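Local coordinates for molybdopterin biosynthesis protein MoaB (Sulfolobus tokodaii, PDB 3IWT) that probably takes part in molybdenum cofactor biosynthesis, as a member of the MogA/MoaB family with a probable molybdopterin-binding domain, at residues 14-28 against 53-65. Residues are numbered along the deposited sequence; the frame is centred on the assembly and turned at random.
Sequences KSLNFYVITISTSRY and GHKIIGYSLVPDD
Y19 and Y28 both carry CG opposite the backbone N (chi1 -165° and 179°), which lays the Y19 ring over G58 of the neighbouring strand and the Y28 ring over P63 just after it. Y19 covers G58 with one face, and G58 CA lies 4.0 Å from the Y19 ring centroid, a CH-pi contact. One water joins Y19 OH to S60 OG. Y28 meets P63 face on. P63 CD sits 3.5 Å from the Y28 ring centroid, nearly on the ring normal.

Strands 17-23 and 55-62 run parallel, and the backbone ladder continues from L16 to S24. I57 interrupts the regular alternation, and V20 N bonds to G58 O at 3.0 Å. At the start, H54 ND1 takes the N-H of L16 in its ring plane (3.1 Å). F18 CE1 lies over a face of the same imidazole, 3.5 Å from H54 CG. S15 OG gives its proton to G53 O at 2.7 Å, on a lone pair.

At the far end, D64 N donates almost straight to T25 OG1 (3.0 Å, 176°). Three waters link the D64 carboxylate to I23 O, T25 N and T25 OG1. On the V20 face, T22 OG1 lies 3.4 Å from Y59 CE1, at the ring edge. D39 bonds to both the T22 and Y59 hydroxyls.

Helix 40-51 packs on F18, V20 and I56, within the right-handed beta-alpha-beta crossover of this Rossmann-like fold. Polar bonds thus fix both ends of the strand pair, the backbone bonds hold the register between them, and the Y19 ring packs against the backbone at G58.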
loop_
_atom_site.group_PDB
_atom_site.type_symbol
_atom_site.label_atom_id
_atom_site.label_comp_id
_atom_site.label_asym_id
_atom_site.label_seq_id
_atom_site.Cartn_x
_atom_site.Cartn_y
_atom_site.Cartn_z
ATOM N N LYS A 14 26.738 17.787 -19.270
ATOM C CA LYS A 14 26.950 16.541 -20.013
ATOM C C LYS A 14 25.910 16.368 -21.134
ATOM O O LYS A 14 24.764 16.792 -21.009
ATOM C CB LYS A 14 26.855 15.317 -19.078
ATOM C CG LYS A 14 28.147 14.922 -18.356
ATOM C CD LYS A 14 27.954 13.611 -17.556
ATOM C CE LYS A 14 27.110 13.840 -16.273
ATOM N NZ LYS A 14 26.382 12.628 -15.696
ATOM N N SER A 15 26.329 15.728 -22.216
ATOM C CA SER A 15 25.414 15.131 -23.165
ATOM C C SER A 15 24.945 13.834 -22.508
ATOM O O SER A 15 25.763 13.037 -22.076
ATOM C CB SER A 15 26.130 14.830 -24.484
ATOM O OG SER A 15 25.265 14.239 -25.434
ATOM N N LEU A 16 23.636 13.641 -22.414
ATOM C CA LEU A 16 23.058 12.417 -21.852
ATOM C C LEU A 16 22.431 11.577 -22.964
ATOM O O LEU A 16 22.043 12.097 -24.009
ATOM C CB LEU A 16 22.028 12.763 -20.774
ATOM C CG LEU A 16 22.552 13.474 -19.520
ATOM C CD1 LEU A 16 21.376 14.000 -18.703
ATOM C CD2 LEU A 16 23.474 12.559 -18.689
ATOM N N ASN A 17 22.354 10.273 -22.730
ATOM C CA ASN A 17 21.773 9.302 -23.670
ATOM C C ASN A 17 20.314 8.958 -23.315
ATOM O O ASN A 17 20.003 8.513 -22.189
ATOM C CB ASN A 17 22.586 8.017 -23.674
ATOM C CG ASN A 17 24.032 8.205 -24.116
ATOM O OD1 ASN A 17 24.932 7.545 -23.587
ATOM N ND2 ASN A 17 24.252 9.022 -25.104
ATOM N N PHE A 18 19.425 9.136 -24.281
ATOM C CA PHE A 18 17.981 8.976 -24.072
ATOM C C PHE A 18 17.459 7.835 -24.929
ATOM O O PHE A 18 17.922 7.639 -26.058
ATOM C CB PHE A 18 17.237 10.260 -24.452
ATOM C CG PHE A 18 17.413 11.382 -23.470
ATOM C CD1 PHE A 18 18.601 12.064 -23.406
ATOM C CD2 PHE A 18 16.382 11.727 -22.585
ATOM C CE1 PHE A 18 18.787 13.108 -22.522
ATOM C CE2 PHE A 18 16.551 12.787 -21.683
ATOM C CZ PHE A 18 17.772 13.455 -21.639
ATOM N N TYR A 19 16.491 7.092 -24.385
ATOM C CA TYR A 19 15.738 6.102 -25.132
ATOM C C TYR A 19 14.271 6.547 -25.148
ATOM O O TYR A 19 13.700 6.873 -24.096
ATOM C CB TYR A 19 15.858 4.741 -24.452
ATOM C CG TYR A 19 15.430 3.566 -25.283
ATOM C CD1 TYR A 19 16.370 2.645 -25.733
ATOM C CD2 TYR A 19 14.098 3.355 -25.593
ATOM C CE1 TYR A 19 15.992 1.527 -26.456
ATOM C CE2 TYR A 19 13.709 2.274 -26.349
ATOM C CZ TYR A 19 14.663 1.354 -26.771
ATOM O OH TYR A 19 14.278 0.253 -27.480
ATOM N N VAL A 20 13.660 6.535 -26.332
ATOM C CA VAL A 20 12.319 7.104 -26.499
ATOM C C VAL A 20 11.323 5.982 -26.796
ATOM O O VAL A 20 11.556 5.174 -27.690
ATOM C CB VAL A 20 12.263 8.164 -27.623
ATOM C CG1 VAL A 20 10.851 8.760 -27.769
ATOM C CG2 VAL A 20 13.271 9.285 -27.354
ATOM N N ILE A 21 10.210 5.961 -26.074
ATOM C CA ILE A 21 9.201 4.915 -26.274
ATOM C C ILE A 21 7.845 5.535 -26.584
ATOM O O ILE A 21 7.313 6.339 -25.802
ATOM C CB ILE A 21 9.082 3.980 -25.052
ATOM C CG1 ILE A 21 10.430 3.350 -24.691
ATOM C CG2 ILE A 21 7.996 2.878 -25.284
ATOM C CD1 ILE A 21 10.386 2.534 -23.378
ATOM N N THR A 22 7.267 5.174 -27.717
ATOM C CA THR A 22 5.941 5.696 -28.064
ATOM C C THR A 22 4.923 4.611 -27.776
ATOM O O THR A 22 5.080 3.493 -28.232
ATOM C CB THR A 22 5.890 6.175 -29.532
ATOM O OG1 THR A 22 6.751 7.303 -29.659
ATOM C CG2 THR A 22 4.453 6.557 -29.949
ATOM N N ILE A 23 3.895 4.957 -26.991
ATOM C CA ILE A 23 2.835 4.016 -26.620
ATOM C C ILE A 23 1.547 4.461 -27.321
ATOM O O ILE A 23 0.883 5.423 -26.904
ATOM C CB ILE A 23 2.660 3.938 -25.088
ATOM C CG1 ILE A 23 4.001 3.622 -24.425
ATOM C CG2 ILE A 23 1.629 2.912 -24.729
ATOM C CD1 ILE A 23 4.008 3.697 -22.901
ATOM N N SER A 24 1.225 3.779 -28.419
ATOM C CA SER A 24 0.100 4.140 -29.303
ATOM C C SER A 24 -0.390 2.908 -30.056
ATOM O O SER A 24 0.318 2.376 -30.924
ATOM C CB SER A 24 0.520 5.206 -30.319
ATOM O OG SER A 24 -0.518 5.473 -31.267
ATOM N N THR A 25 -1.610 2.485 -29.753
ATOM C CA THR A 25 -2.186 1.300 -30.391
ATOM C C THR A 25 -2.405 1.548 -31.892
ATOM O O THR A 25 -2.007 0.723 -32.714
ATOM C CB THR A 25 -3.484 0.869 -29.686
ATOM O OG1 THR A 25 -3.182 0.513 -28.329
ATOM C CG2 THR A 25 -4.136 -0.336 -30.376
ATOM N N SER A 26 -2.976 2.701 -32.246
ATOM C CA SER A 26 -3.244 3.014 -33.669
ATOM C C SER A 26 -1.961 2.958 -34.490
ATOM O O SER A 26 -1.916 2.295 -35.523
ATOM C CB SER A 26 -3.925 4.365 -33.836
ATOM O OG SER A 26 -3.158 5.428 -33.293
ATOM N N ARG A 27 -0.910 3.617 -34.004
ATOM C CA ARG A 27 0.364 3.631 -34.707
ATOM C C ARG A 27 1.011 2.243 -34.752
ATOM O O ARG A 27 1.563 1.851 -35.785
ATOM C CB ARG A 27 1.295 4.693 -34.119
ATOM C CG ARG A 27 0.757 6.104 -34.322
ATOM C CD ARG A 27 1.606 7.166 -33.653
ATOM N NE ARG A 27 1.043 8.506 -33.811
ATOM C CZ ARG A 27 0.020 8.988 -33.112
ATOM N NH1 ARG A 27 -0.564 8.280 -32.164
ATOM N NH2 ARG A 27 -0.409 10.211 -33.340
ATOM N N TYR A 28 0.914 1.492 -33.655
ATOM C CA TYR A 28 1.477 0.145 -33.623
ATOM C C TYR A 28 0.805 -0.758 -34.657
ATOM O O TYR A 28 1.479 -1.493 -35.364
ATOM C CB TYR A 28 1.351 -0.471 -32.231
ATOM C CG TYR A 28 1.899 -1.878 -32.115
ATOM C CD1 TYR A 28 3.268 -2.104 -32.041
ATOM C CD2 TYR A 28 1.050 -2.978 -32.073
ATOM C CE1 TYR A 28 3.777 -3.390 -31.905
ATOM C CE2 TYR A 28 1.552 -4.274 -31.954
ATOM C CZ TYR A 28 2.916 -4.469 -31.872
ATOM O OH TYR A 28 3.435 -5.744 -31.764
ATOM N N GLY A 53 21.674 18.965 -27.198
ATOM C CA GLY A 53 23.052 18.469 -27.032
ATOM C C GLY A 53 23.082 17.034 -26.574
ATOM O O GLY A 53 24.164 16.461 -26.377
ATOM N N HIS A 54 21.892 16.443 -26.415
ATOM C CA HIS A 54 21.766 15.050 -25.988
ATOM C C HIS A 54 21.706 14.098 -27.177
ATOM O O HIS A 54 21.573 14.520 -28.328
ATOM C CB HIS A 54 20.507 14.899 -25.129
ATOM C CG HIS A 54 20.505 15.794 -23.939
ATOM N ND1 HIS A 54 21.516 15.781 -23.002
ATOM C CD2 HIS A 54 19.632 16.751 -23.545
ATOM C CE1 HIS A 54 21.261 16.681 -22.073
ATOM N NE2 HIS A 54 20.131 17.297 -22.389
ATOM N N LYS A 55 21.776 12.809 -26.884
ATOM C CA LYS A 55 21.771 11.754 -27.890
ATOM C C LYS A 55 20.569 10.829 -27.744
ATOM O O LYS A 55 20.105 10.558 -26.610
ATOM C CB LYS A 55 23.045 10.918 -27.770
ATOM C CG LYS A 55 24.348 11.700 -27.843
ATOM C CD LYS A 55 24.478 12.399 -29.170
ATOM C CE LYS A 55 25.899 12.904 -29.421
ATOM N NZ LYS A 55 26.024 13.436 -30.823
ATOM N N ILE A 56 20.046 10.350 -28.875
ATOM C CA ILE A 56 18.988 9.329 -28.849
ATOM C C ILE A 56 19.662 8.023 -29.178
ATOM O O ILE A 56 20.218 7.868 -30.275
ATOM C CB ILE A 56 17.869 9.593 -29.898
ATOM C CG1 ILE A 56 17.296 11.013 -29.761
ATOM C CG2 ILE A 56 16.780 8.502 -29.804
ATOM C CD1 ILE A 56 16.917 11.458 -28.355
ATOM N N ILE A 57 19.679 7.088 -28.241
ATOM C CA ILE A 57 20.326 5.842 -28.537
ATOM C C ILE A 57 19.380 4.687 -28.794
ATOM O O ILE A 57 19.826 3.622 -29.166
ATOM C CB ILE A 57 21.467 5.511 -27.556
ATOM C CG1 ILE A 57 20.979 5.312 -26.133
ATOM C CG2 ILE A 57 22.580 6.600 -27.684
ATOM C CD1 ILE A 57 22.046 4.581 -25.313
ATOM N N GLY A 58 18.074 4.902 -28.652
ATOM C CA GLY A 58 17.122 3.912 -29.102
ATOM C C GLY A 58 15.699 4.409 -29.087
ATOM O O GLY A 58 15.408 5.466 -28.515
ATOM N N TYR A 59 14.829 3.653 -29.748
ATOM C CA TYR A 59 13.411 4.019 -29.893
ATOM C C TYR A 59 12.580 2.777 -30.109
ATOM O O TYR A 59 13.025 1.837 -30.777
ATOM C CB TYR A 59 13.235 4.960 -31.089
ATOM C CG TYR A 59 11.788 5.185 -31.547
ATOM C CD1 TYR A 59 10.911 5.991 -30.815
ATOM C CD2 TYR A 59 11.324 4.639 -32.749
ATOM C CE1 TYR A 59 9.594 6.206 -31.234
ATOM C CE2 TYR A 59 10.006 4.862 -33.188
ATOM C CZ TYR A 59 9.150 5.639 -32.425
ATOM O OH TYR A 59 7.858 5.859 -32.884
ATOM N N SER A 60 11.381 2.757 -29.543
ATOM C CA SER A 60 10.453 1.677 -29.803
ATOM C C SER A 60 9.015 2.178 -29.795
ATOM O O SER A 60 8.703 3.224 -29.198
ATOM C CB SER A 60 10.642 0.546 -28.791
ATOM O OG SER A 60 10.381 0.997 -27.480
ATOM N N LEU A 61 8.153 1.441 -30.484
ATOM C CA LEU A 61 6.747 1.766 -30.579
ATOM C C LEU A 61 5.965 0.538 -30.181
ATOM O O LEU A 61 6.202 -0.548 -30.705
ATOM C CB LEU A 61 6.402 2.211 -32.001
ATOM C CG LEU A 61 4.926 2.295 -32.413
ATOM C CD1 LEU A 61 4.222 3.318 -31.589
ATOM C CD2 LEU A 61 4.781 2.587 -33.913
ATOM N N VAL A 62 5.057 0.715 -29.224
ATOM C CA VAL A 62 4.257 -0.380 -28.665
ATOM C C VAL A 62 2.802 0.081 -28.508
ATOM O O VAL A 62 2.549 1.287 -28.404
ATOM C CB VAL A 62 4.838 -0.884 -27.315
ATOM C CG1 VAL A 62 6.215 -1.584 -27.539
ATOM C CG2 VAL A 62 4.937 0.235 -26.263
ATOM N N PRO A 63 1.849 -0.866 -28.466
ATOM C CA PRO A 63 0.459 -0.526 -28.189
ATOM C C PRO A 63 0.175 -0.459 -26.673
ATOM O O PRO A 63 1.090 -0.688 -25.860
ATOM C CB PRO A 63 -0.289 -1.697 -28.819
ATOM C CG PRO A 63 0.566 -2.849 -28.539
ATOM C CD PRO A 63 2.006 -2.327 -28.613
ATOM N N ASP A 64 -1.079 -0.194 -26.302
ATOM C CA ASP A 64 -1.528 -0.217 -24.902
ATOM C C ASP A 64 -1.711 -1.653 -24.396
ATOM O O ASP A 64 -2.825 -2.100 -24.117
ATOM C CB ASP A 64 -2.872 0.521 -24.735
ATOM C CG ASP A 64 -2.791 1.990 -25.068
ATOM O OD1 ASP A 64 -1.789 2.649 -24.724
ATOM O OD2 ASP A 64 -3.775 2.493 -25.653
ATOM N N ASP A 65 -0.604 -2.361 -24.247
ATOM C CA ASP A 65 -0.620 -3.763 -23.831
ATOM C C ASP A 65 0.443 -3.900 -22.766
ATOM O O ASP A 65 1.595 -3.486 -22.997
ATOM C CB ASP A 65 -0.318 -4.679 -25.011
ATOM C CG ASP A 65 -0.176 -6.139 -24.587
ATOM O OD1 ASP A 65 -1.189 -6.801 -24.395
ATOM O OD2 ASP A 65 0.946 -6.617 -24.407
HETATM O O HOH W 1 12.280 -0.713 -26.147
HETATM O O HOH W 2 -1.466 5.254 -25.632
HETATM O O HOH W 3 -5.475 0.872 -26.900
HETATM O O HOH W 4 -3.245 4.029 -27.874
#